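Local coordinates for cell division control protein Cdc48 (Mycobacterium smegmatis, PDB 5E7P) that binds ADP and probably hydrolyses ATP as an AAA-type ATPase, at residues V266-A277 with F363-E371; L697-M705 with D718-V726. All blocks are in the same frame, centred on the assembly; numbering follows the deposited sequence.

Overall arrangement
Interaction 1 (266-277 with 363-371) comes first along the chain and interaction 2 (697-705 with 718-726) follows, the first closing before the second opens. Their centres lie 44 Å apart, their nearest atoms about 26 Å, and they share no helix, strand or sheet. Interaction 1 joins neighbouring parallel strands of the mixed sheet in the first AAA module and carries the phosphate loop of one bound ADP. Interaction 2 packs helix 690-707, of the AAA+ lid domain, against helix 716-725; the side chain of Val726 is about 12 Å from a second ADP. Interaction 1 thus holds a nucleotide directly, whereas interaction 2 is a helix pair away from the second nucleotide.

Interaction 1. Residues V266-A277 with F363-E371; sequences VLVSGPAGVGKA and FIATSAVPE. With ADP (adenosine-5'-diphosphate), chain C.
Val268 CG2 meets Ile364 CG2 at 4.2 Å, the two side chains crossing at a slant on the sheet face that also carries Val266 and Thr366. The other face carries Leu267 and Ala365: Leu267 CG stands anti to its backbone N (chi1 -179°), and the two methyls beyond it divide the work, CD1 lying over Ala365 and CD2 reaching Pro370 CB at 4.2 Å. Met279 and Val280 of helix 276-283 cover the Val268 face.

Between the faces the strands run parallel, their axes 23° apart, with the ladder Val266 N to Phe363 O, Ala365 N to Val266 O, Val268 N to Ala365 O and Ser367 N to Val268 O. Farther along, Gly270 N donates to Ala368 O at 3.2 Å, so the pairing continues into the P-loop GPAGVGKA, a Walker A motif with Ala277 at the usual Ser/Thr position, leading into helix 276-283.

There Lys276 runs back beside Ser367 and Ala368, its CE 3.8 Å from Ala368 N. Bends at chi3 and chi4 turn NZ onto ADP O3B at 2.8 Å, and NZ also donates to Gly270 O from above the carbonyl plane. The same phosphate oxygen receives Gly275 N at 2.8 Å; Lys276 N also points there but is modelled too close for its strength to be judged. Gly273 N grips O1B at 2.9 Å and Ala277 N grips O2B at 2.9 Å. This ring of N-H groups and the ammonium probably offset the charge of the beta-phosphate. Thr366 keeps CG2 against Lys276 CB, and its OG1 bonds to Asp327 N.

Interaction 2. Residues L697-M705 with D718-V726; sequences LRESAMTAM and DVAKARETV
Helices 697-705 and 718-725 run at 123° to each other, and their backbones come closest at Ser700 and Val719, whose CA atoms are 5.1 Å apart. The small side chains of Ser700 and Ala722 are consistent with so close an approach, the axes passing at 8.2 Å. Ala722 points its methyl at the first helix, where CB lies 3.5 Å from Ser700 OG and 3.7 Å from Glu699 CG. Ser700 OG also rests beside Val719 CG2, and its hydrogen bond goes back to Leu696 O in its own helix.

Towards the end of the second helix, Glu699 takes over. Its CG, anti to the backbone N (chi1 -172°), reaches Thr725 OG1 at 3.5 Å, and a bend at chi2 turns the chain beyond it; the two side chains meet at about a right angle, while Glu699 CB packs on Val726 CG2 at 3.8 Å. Thr725 OG1 itself donates to Ala722 O, a bond that closes on its own helix.

Helix 690-707 belongs to the AAA+ lid domain, and helix 716-725 packs on it, probably as part of the same helical lid; helix 690-707 is also packed by Leu22 and by helix 44-50 of the N-terminal domain, through Met702 and Met705.

At the opposite end Thr703 and Asp718 lie alongside each other, pointing opposite ways. Thr703 turns OG1 back onto Glu699 O at 2.8 Å, above the carbonyl plane and on the face opposite Thr703 N, which leaves CG2 turned to the partner helix, 3.8 Å from Lys721 CD. Asp718 OD2 lies against the methyl of Ala704, and the same oxygen takes a hydrogen bond from Thr715 N and a salt bridge from Arg707.

Interaction 1. Residues V266-A277 with F363-E371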
# COMPACT_ATOMS: atom_id res chain seq x y z
N VAL A 266 7.92 -0.53 -21.01
CA VAL A 266 6.78 -0.84 -20.16
C VAL A 266 6.99 -0.40 -18.71
O VAL A 266 8.02 -0.72 -18.11
CB VAL A 266 6.46 -2.35 -20.17
CG1 VAL A 266 5.19 -2.63 -19.36
CG2 VAL A 266 6.31 -2.86 -21.59
N LEU A 267 6.02 0.32 -18.16
CA LEU A 267 6.02 0.64 -16.74
C LEU A 267 4.98 -0.20 -16.00
O LEU A 267 3.77 -0.06 -16.22
CB LEU A 267 5.74 2.13 -16.51
CG LEU A 267 5.73 2.57 -15.04
CD1 LEU A 267 7.08 2.30 -14.37
CD2 LEU A 267 5.34 4.04 -14.90
N VAL A 268 5.45 -1.08 -15.13
CA VAL A 268 4.57 -1.95 -14.37
C VAL A 268 4.33 -1.37 -12.98
O VAL A 268 5.28 -1.05 -12.26
CB VAL A 268 5.16 -3.36 -14.22
CG1 VAL A 268 4.26 -4.23 -13.35
CG2 VAL A 268 5.37 -3.99 -15.59
N SER A 269 3.06 -1.24 -12.60
CA SER A 269 2.70 -0.69 -11.30
C SER A 269 1.72 -1.58 -10.54
O SER A 269 1.30 -2.63 -11.03
CB SER A 269 2.14 0.72 -11.44
OG SER A 269 1.05 0.76 -12.34
N GLY A 270 1.37 -1.16 -9.33
CA GLY A 270 0.54 -1.96 -8.44
C GLY A 270 1.08 -1.91 -7.03
O GLY A 270 2.20 -1.46 -6.80
N PRO A 271 0.29 -2.40 -6.06
CA PRO A 271 0.60 -2.34 -4.62
C PRO A 271 2.01 -2.82 -4.27
O PRO A 271 2.57 -3.67 -4.96
CB PRO A 271 -0.44 -3.29 -4.01
CG PRO A 271 -1.58 -3.24 -4.96
CD PRO A 271 -0.96 -3.13 -6.32
N ALA A 272 2.57 -2.26 -3.21
CA ALA A 272 3.92 -2.62 -2.78
C ALA A 272 4.00 -4.08 -2.37
O ALA A 272 3.20 -4.56 -1.57
CB ALA A 272 4.36 -1.71 -1.64
N GLY A 273 4.96 -4.80 -2.93
CA GLY A 273 5.18 -6.20 -2.59
C GLY A 273 4.14 -7.13 -3.19
O GLY A 273 4.03 -8.29 -2.78
N VAL A 274 3.38 -6.63 -4.16
CA VAL A 274 2.36 -7.45 -4.80
C VAL A 274 3.01 -8.48 -5.73
O VAL A 274 2.41 -9.51 -6.04
CB VAL A 274 1.34 -6.59 -5.57
CG1 VAL A 274 1.90 -6.17 -6.92
CG2 VAL A 274 0.04 -7.36 -5.75
N GLY A 275 4.24 -8.21 -6.15
CA GLY A 275 4.99 -9.14 -6.98
C GLY A 275 5.29 -8.61 -8.37
O GLY A 275 5.33 -9.38 -9.33
N LYS A 276 5.51 -7.31 -8.48
CA LYS A 276 5.79 -6.69 -9.78
C LYS A 276 7.14 -7.11 -10.36
O LYS A 276 7.24 -7.47 -11.53
CB LYS A 276 5.71 -5.17 -9.68
CG LYS A 276 4.34 -4.65 -9.27
CD LYS A 276 4.35 -3.13 -9.20
CE LYS A 276 5.32 -2.62 -8.16
NZ LYS A 276 4.93 -3.03 -6.78
N ALA A 277 8.19 -7.06 -9.54
CA ALA A 277 9.53 -7.39 -10.00
C ALA A 277 9.66 -8.88 -10.29
O ALA A 277 10.30 -9.28 -11.25
CB ALA A 277 10.57 -6.95 -8.97
N PHE A 363 12.61 -2.45 -22.73
CA PHE A 363 12.78 -1.80 -21.43
C PHE A 363 11.56 -1.98 -20.53
O PHE A 363 10.44 -1.64 -20.91
CB PHE A 363 13.08 -0.31 -21.62
CG PHE A 363 13.17 0.46 -20.33
CD1 PHE A 363 14.12 0.14 -19.37
CD2 PHE A 363 12.33 1.54 -20.09
CE1 PHE A 363 14.21 0.86 -18.19
CE2 PHE A 363 12.42 2.26 -18.92
CZ PHE A 363 13.36 1.92 -17.97
N ILE A 364 11.78 -2.53 -19.35
CA ILE A 364 10.72 -2.70 -18.36
C ILE A 364 11.13 -2.12 -17.02
O ILE A 364 12.21 -2.42 -16.51
CB ILE A 364 10.35 -4.19 -18.16
CG1 ILE A 364 9.91 -4.82 -19.49
CG2 ILE A 364 9.26 -4.33 -17.12
CD1 ILE A 364 9.67 -6.31 -19.39
N ALA A 365 10.27 -1.29 -16.44
CA ALA A 365 10.52 -0.74 -15.12
C ALA A 365 9.30 -0.92 -14.21
O ALA A 365 8.16 -0.94 -14.68
CB ALA A 365 10.89 0.73 -15.23
N THR A 366 9.55 -1.05 -12.92
CA THR A 366 8.47 -1.18 -11.95
C THR A 366 8.42 0.03 -11.02
O THR A 366 9.40 0.75 -10.86
CB THR A 366 8.60 -2.46 -11.11
OG1 THR A 366 9.85 -2.44 -10.40
CG2 THR A 366 8.54 -3.70 -11.99
N SER A 367 7.26 0.22 -10.41
CA SER A 367 7.03 1.29 -9.45
C SER A 367 5.65 1.10 -8.85
O SER A 367 4.69 0.93 -9.58
CB SER A 367 7.11 2.66 -10.13
OG SER A 367 6.75 3.69 -9.23
N ALA A 368 5.55 1.13 -7.52
CA ALA A 368 4.27 0.95 -6.86
C ALA A 368 3.25 1.97 -7.36
O ALA A 368 2.18 1.60 -7.84
CB ALA A 368 4.42 1.04 -5.35
N VAL A 369 3.61 3.25 -7.27
CA VAL A 369 2.75 4.32 -7.76
C VAL A 369 3.39 4.99 -8.98
O VAL A 369 4.46 5.58 -8.89
CB VAL A 369 2.52 5.38 -6.66
CG1 VAL A 369 1.59 6.47 -7.16
CG2 VAL A 369 1.96 4.72 -5.42
N PRO A 370 2.71 4.90 -10.14
CA PRO A 370 3.24 5.34 -11.44
C PRO A 370 3.58 6.83 -11.47
O PRO A 370 4.58 7.22 -12.06
CB PRO A 370 2.09 5.05 -12.41
CG PRO A 370 1.20 4.10 -11.71
CD PRO A 370 1.32 4.43 -10.26
N GLU A 371 2.74 7.64 -10.84
CA GLU A 371 2.95 9.09 -10.84
C GLU A 371 4.09 9.53 -9.92
O GLU A 371 4.38 10.72 -9.81
CB GLU A 371 1.66 9.84 -10.49
CG GLU A 371 1.08 9.50 -9.14
CD GLU A 371 -0.10 8.55 -9.22
OE1 GLU A 371 -0.17 7.74 -10.18
OE2 GLU A 371 -0.97 8.61 -8.33
PB ADP C . 7.01 -5.70 -5.91
O1B ADP C . 7.18 -4.67 -4.82
O2B ADP C . 8.12 -5.71 -6.92
O3B ADP C . 5.63 -5.75 -6.51
PA ADP C . 8.26 -8.20 -5.51
O1A ADP C . 9.61 -7.73 -5.05
O2A ADP C . 8.06 -8.58 -6.96
O3A ADP C . 7.19 -7.07 -5.08
O5' ADP C . 7.84 -9.42 -4.56
C5' ADP C . 7.45 -9.13 -3.23
C4' ADP C . 8.20 -10.10 -2.33
O4' ADP C . 7.52 -11.35 -2.31
C3' ADP C . 9.60 -10.34 -2.87
O3' ADP C . 10.57 -10.11 -1.84
C2' ADP C . 9.63 -11.79 -3.30
O2' ADP C . 10.81 -12.43 -2.79
C1' ADP C . 8.39 -12.41 -2.70
N9 ADP C . 7.67 -13.27 -3.67
C8 ADP C . 6.93 -12.84 -4.71
N7 ADP C . 6.40 -13.89 -5.39
C5 ADP C . 6.81 -15.02 -4.77
C6 ADP C . 6.62 -16.48 -4.97
N6 ADP C . 5.87 -16.96 -5.99
N1 ADP C . 7.23 -17.32 -4.10
C2 ADP C . 7.98 -16.86 -3.08
N3 ADP C . 8.19 -15.55 -2.84
C4 ADP C . 7.64 -14.60 -3.64

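Interaction 2. Residues L697-M705 with D718-V726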
# COMPACT_ATOMS: atom_id res chain seq x y z
N LEU A 697 -16.34 9.64 19.50
CA LEU A 697 -15.88 8.47 20.25
C LEU A 697 -14.41 8.62 20.62
O LEU A 697 -13.99 8.26 21.71
CB LEU A 697 -16.08 7.20 19.43
CG LEU A 697 -17.51 6.71 19.24
CD1 LEU A 697 -17.56 5.63 18.18
CD2 LEU A 697 -18.08 6.21 20.55
N ARG A 698 -13.64 9.14 19.67
CA ARG A 698 -12.23 9.44 19.87
C ARG A 698 -12.06 10.43 21.01
O ARG A 698 -11.25 10.22 21.92
CB ARG A 698 -11.66 10.03 18.58
CG ARG A 698 -10.28 10.66 18.70
CD ARG A 698 -10.03 11.54 17.48
NE ARG A 698 -8.62 11.88 17.31
CZ ARG A 698 -8.03 12.93 17.87
NH1 ARG A 698 -8.74 13.75 18.64
NH2 ARG A 698 -6.74 13.17 17.65
N GLU A 699 -12.83 11.51 20.97
CA GLU A 699 -12.77 12.54 22.00
C GLU A 699 -13.28 12.01 23.34
O GLU A 699 -12.74 12.34 24.39
CB GLU A 699 -13.57 13.77 21.58
CG GLU A 699 -13.41 14.96 22.50
CD GLU A 699 -11.98 15.46 22.59
OE1 GLU A 699 -11.22 15.29 21.60
OE2 GLU A 699 -11.61 16.01 23.64
N SER A 700 -14.33 11.19 23.29
CA SER A 700 -14.90 10.61 24.50
C SER A 700 -13.88 9.73 25.21
O SER A 700 -13.69 9.85 26.42
CB SER A 700 -16.16 9.80 24.19
OG SER A 700 -17.21 10.63 23.73
N ALA A 701 -13.24 8.86 24.45
CA ALA A 701 -12.25 7.95 25.00
C ALA A 701 -11.08 8.72 25.60
O ALA A 701 -10.59 8.38 26.68
CB ALA A 701 -11.75 6.98 23.93
N MET A 702 -10.65 9.77 24.91
CA MET A 702 -9.55 10.61 25.39
C MET A 702 -9.94 11.37 26.65
O MET A 702 -9.14 11.52 27.57
CB MET A 702 -9.10 11.57 24.29
CG MET A 702 -8.01 12.55 24.73
SD MET A 702 -6.47 11.75 25.22
CE MET A 702 -5.62 11.64 23.65
N THR A 703 -11.18 11.85 26.69
CA THR A 703 -11.71 12.54 27.86
C THR A 703 -11.68 11.61 29.08
O THR A 703 -11.38 12.04 30.19
CB THR A 703 -13.14 13.06 27.62
OG1 THR A 703 -13.12 14.07 26.61
CG2 THR A 703 -13.72 13.65 28.89
N ALA A 704 -11.99 10.34 28.85
CA ALA A 704 -12.02 9.35 29.93
C ALA A 704 -10.61 8.97 30.39
O ALA A 704 -10.37 8.81 31.58
CB ALA A 704 -12.79 8.12 29.50
N MET A 705 -9.69 8.82 29.44
CA MET A 705 -8.32 8.46 29.76
C MET A 705 -7.63 9.55 30.57
O MET A 705 -6.90 9.26 31.52
CB MET A 705 -7.52 8.17 28.48
CG MET A 705 -7.99 6.96 27.69
SD MET A 705 -7.62 5.39 28.50
CE MET A 705 -5.85 5.31 28.31
N ASP A 718 -18.35 11.96 30.22
CA ASP A 718 -17.24 12.00 29.28
C ASP A 718 -17.75 12.32 27.88
O ASP A 718 -17.17 13.13 27.16
CB ASP A 718 -16.49 10.67 29.26
CG ASP A 718 -15.82 10.36 30.58
OD1 ASP A 718 -15.49 11.31 31.32
OD2 ASP A 718 -15.63 9.16 30.89
N VAL A 719 -18.86 11.69 27.50
CA VAL A 719 -19.47 11.92 26.21
C VAL A 719 -20.06 13.33 26.15
O VAL A 719 -19.92 14.03 25.14
CB VAL A 719 -20.57 10.88 25.91
CG1 VAL A 719 -21.24 11.18 24.57
CG2 VAL A 719 -19.98 9.48 25.91
N ALA A 720 -20.69 13.75 27.24
CA ALA A 720 -21.29 15.08 27.32
C ALA A 720 -20.25 16.17 27.15
O ALA A 720 -20.50 17.19 26.49
CB ALA A 720 -22.02 15.24 28.65
N LYS A 721 -19.08 15.97 27.75
CA LYS A 721 -17.98 16.92 27.61
C LYS A 721 -17.41 16.89 26.19
O LYS A 721 -17.11 17.94 25.62
CB LYS A 721 -16.87 16.63 28.62
CG LYS A 721 -15.70 17.59 28.55
CD LYS A 721 -14.65 17.26 29.59
CE LYS A 721 -13.49 18.25 29.52
NZ LYS A 721 -12.43 17.95 30.53
N ALA A 722 -17.27 15.69 25.64
CA ALA A 722 -16.77 15.52 24.28
C ALA A 722 -17.64 16.26 23.27
O ALA A 722 -17.13 16.84 22.31
CB ALA A 722 -16.69 14.04 23.93
N ARG A 723 -18.95 16.26 23.51
CA ARG A 723 -19.90 16.93 22.62
C ARG A 723 -19.74 18.44 22.62
O ARG A 723 -20.29 19.13 21.76
CB ARG A 723 -21.33 16.56 22.99
CG ARG A 723 -21.69 15.10 22.75
CD ARG A 723 -23.19 14.89 22.80
NE ARG A 723 -23.87 15.72 21.81
CZ ARG A 723 -25.18 15.72 21.62
NH1 ARG A 723 -25.96 14.94 22.36
NH2 ARG A 723 -25.72 16.50 20.70
N GLU A 724 -19.00 18.97 23.59
CA GLU A 724 -18.75 20.40 23.65
C GLU A 724 -17.71 20.82 22.62
O GLU A 724 -17.78 21.92 22.07
CB GLU A 724 -18.31 20.82 25.06
CG GLU A 724 -19.31 20.48 26.15
CD GLU A 724 -18.83 20.89 27.53
OE1 GLU A 724 -17.72 21.45 27.64
OE2 GLU A 724 -19.56 20.64 28.51
N THR A 725 -16.76 19.93 22.36
CA THR A 725 -15.70 20.21 21.38
C THR A 725 -16.02 19.61 20.01
O THR A 725 -15.64 20.17 18.98
CB THR A 725 -14.33 19.71 21.86
OG1 THR A 725 -14.33 18.27 21.90
CG2 THR A 725 -14.01 20.26 23.24
N VAL A 726 -16.72 18.48 20.00
CA VAL A 726 -17.12 17.85 18.74
C VAL A 726 -18.54 18.25 18.37
O VAL A 726 -19.52 17.72 18.91
CB VAL A 726 -17.01 16.32 18.81
CG1 VAL A 726 -17.36 15.71 17.46
CG2 VAL A 726 -15.61 15.90 19.24